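Local structure of glucoamylase (Thermoanaerobacterium thermosaccharolyticum, 1LF6) at residues Leu321-Gly326 and Gly336-Trp341. The protein hydrolyses terminal 1,4-linked alpha-D-glucose residues from the non-reducing ends of glucan chains, probably releasing beta-D-glucose. Sequence-based numbering, arbitrary orientation.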
# COMPACT_ATOMS: atom_id res chain seq x y z
N LEU A 321 1.53 1.06 1.51
CA LEU A 321 2.57 1.41 2.46
C LEU A 321 3.79 0.52 2.25
O LEU A 321 4.26 -0.14 3.17
CB LEU A 321 2.05 1.28 3.90
CG LEU A 321 2.88 1.98 4.99
CD1 LEU A 321 2.97 3.48 4.70
CD2 LEU A 321 2.23 1.74 6.34
N SER A 322 4.29 0.49 1.02
CA SER A 322 5.46 -0.31 0.69
C SER A 322 6.23 0.34 -0.45
O SER A 322 5.78 1.31 -1.04
CB SER A 322 5.06 -1.73 0.29
OG SER A 322 4.33 -1.76 -0.93
N ILE A 323 7.41 -0.21 -0.73
CA ILE A 323 8.26 0.28 -1.80
C ILE A 323 8.56 -0.91 -2.70
O ILE A 323 9.57 -1.59 -2.53
CB ILE A 323 9.58 0.84 -1.23
CG1 ILE A 323 9.26 1.98 -0.26
CG2 ILE A 323 10.48 1.31 -2.36
CD1 ILE A 323 10.44 2.47 0.52
N PRO A 324 7.67 -1.19 -3.67
CA PRO A 324 7.82 -2.32 -4.60
C PRO A 324 9.24 -2.58 -5.08
O PRO A 324 9.97 -1.67 -5.46
CB PRO A 324 6.86 -1.97 -5.74
CG PRO A 324 6.69 -0.48 -5.63
CD PRO A 324 6.62 -0.28 -4.14
N TRP A 325 9.62 -3.86 -5.05
CA TRP A 325 10.94 -4.28 -5.47
C TRP A 325 12.01 -3.43 -4.80
O TRP A 325 13.05 -3.14 -5.39
CB TRP A 325 11.03 -4.18 -7.00
CG TRP A 325 9.96 -4.98 -7.69
CD1 TRP A 325 9.85 -6.34 -7.73
CD2 TRP A 325 8.81 -4.46 -8.38
NE1 TRP A 325 8.70 -6.70 -8.40
CE2 TRP A 325 8.05 -5.57 -8.81
CE3 TRP A 325 8.36 -3.17 -8.68
CZ2 TRP A 325 6.85 -5.43 -9.52
CZ3 TRP A 325 7.16 -3.03 -9.39
CH2 TRP A 325 6.43 -4.15 -9.80
N GLY A 326 11.72 -3.03 -3.56
CA GLY A 326 12.65 -2.20 -2.80
C GLY A 326 14.04 -2.80 -2.72
O GLY A 326 15.03 -2.07 -2.65
N GLY A 336 6.92 5.92 -4.46
CA GLY A 336 6.02 5.94 -5.60
C GLY A 336 4.58 5.66 -5.21
O GLY A 336 3.68 6.40 -5.61
N TYR A 337 4.36 4.61 -4.43
CA TYR A 337 3.01 4.26 -4.00
C TYR A 337 2.56 5.07 -2.78
O TYR A 337 1.45 4.89 -2.28
CB TYR A 337 2.91 2.76 -3.69
CG TYR A 337 2.86 1.88 -4.92
CD1 TYR A 337 3.98 1.73 -5.74
CD2 TYR A 337 1.68 1.23 -5.29
CE1 TYR A 337 3.93 0.95 -6.89
CE2 TYR A 337 1.62 0.45 -6.44
CZ TYR A 337 2.74 0.32 -7.24
OH TYR A 337 2.70 -0.44 -8.38
N HIS A 338 3.42 5.96 -2.30
CA HIS A 338 3.08 6.79 -1.15
C HIS A 338 2.47 8.10 -1.63
O HIS A 338 2.57 9.13 -0.96
CB HIS A 338 4.32 7.08 -0.30
CG HIS A 338 4.93 5.85 0.31
ND1 HIS A 338 5.65 4.94 -0.42
CD2 HIS A 338 4.89 5.38 1.58
CE1 HIS A 338 6.03 3.95 0.37
NE2 HIS A 338 5.59 4.19 1.59
N LEU A 339 1.85 8.04 -2.81
CA LEU A 339 1.21 9.21 -3.39
C LEU A 339 -0.30 8.99 -3.34
O LEU A 339 -0.76 7.88 -3.06
CB LEU A 339 1.67 9.40 -4.84
CG LEU A 339 3.15 9.73 -4.99
CD1 LEU A 339 3.56 9.66 -6.46
CD2 LEU A 339 3.42 11.11 -4.42
N VAL A 340 -1.05 10.04 -3.61
CA VAL A 340 -2.51 9.96 -3.59
C VAL A 340 -3.05 10.01 -5.01
O VAL A 340 -2.80 10.96 -5.75
CB VAL A 340 -3.13 11.15 -2.79
CG1 VAL A 340 -4.65 11.00 -2.73
CG2 VAL A 340 -2.54 11.20 -1.38
N TRP A 341 -3.77 8.96 -5.38
CA TRP A 341 -4.40 8.88 -6.70
C TRP A 341 -5.90 8.97 -6.50
O TRP A 341 -6.48 8.26 -5.68
CB TRP A 341 -4.09 7.54 -7.38
CG TRP A 341 -2.80 7.46 -8.12
CD1 TRP A 341 -2.60 7.70 -9.46
CD2 TRP A 341 -1.54 7.03 -7.60
NE1 TRP A 341 -1.29 7.43 -9.80
CE2 TRP A 341 -0.62 7.02 -8.68
CE3 TRP A 341 -1.09 6.64 -6.32
CZ2 TRP A 341 0.72 6.63 -8.52
CZ3 TRP A 341 0.24 6.26 -6.17
CH2 TRP A 341 1.13 6.26 -7.26
O HOH W 1 6.48 3.32 -2.63
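His338 sets its imidazole against the backbone of Ser322, with His338 CE1 3.0 Å from Ser322 O. No direct hydrogen bond joins the two segments; a water bridges them instead. It donates to Ser322 O (2.7 Å from the water), accepts from the backbone N of Tyr337, and lies in the imidazole plane at the ring edge, 2.9 Å from His338 ND1. The second ring nitrogen, NE2, is hydrogen-bonded to the hydroxyl of Tyr63, so both ring nitrogens are engaged, which probably holds the ring in its rotation. Leu321 CD1, carried there with CG anti to the backbone N (chi1 -163°), comes to 4.1 Å from His338 CD2, while Ile323 CG1 approaches CE1. Both segments belong to the long loop that leads into helix 342-355 of the (alpha/alpha) barrel, and Tyr63 comes from strand 58-63 of the N-terminal beta-sandwich domain, so the histidine ties this catalytic-domain loop to its neighbour. A leucine in its place would probably leave the water without its ring partner and the Tyr63 hydroxyl without its bond to the imidazole. Tyr337 meets Pro324 obliquely, Pro324 CG lying 3.4 Å from Tyr337 CE1, and its hydroxyl is hydrogen-bonded to Glu636 and Tyr581. Pro324 opens the central pair of a type II turn, Ile323 to Gly326, whose next residue, Trp325, probably binds substrate.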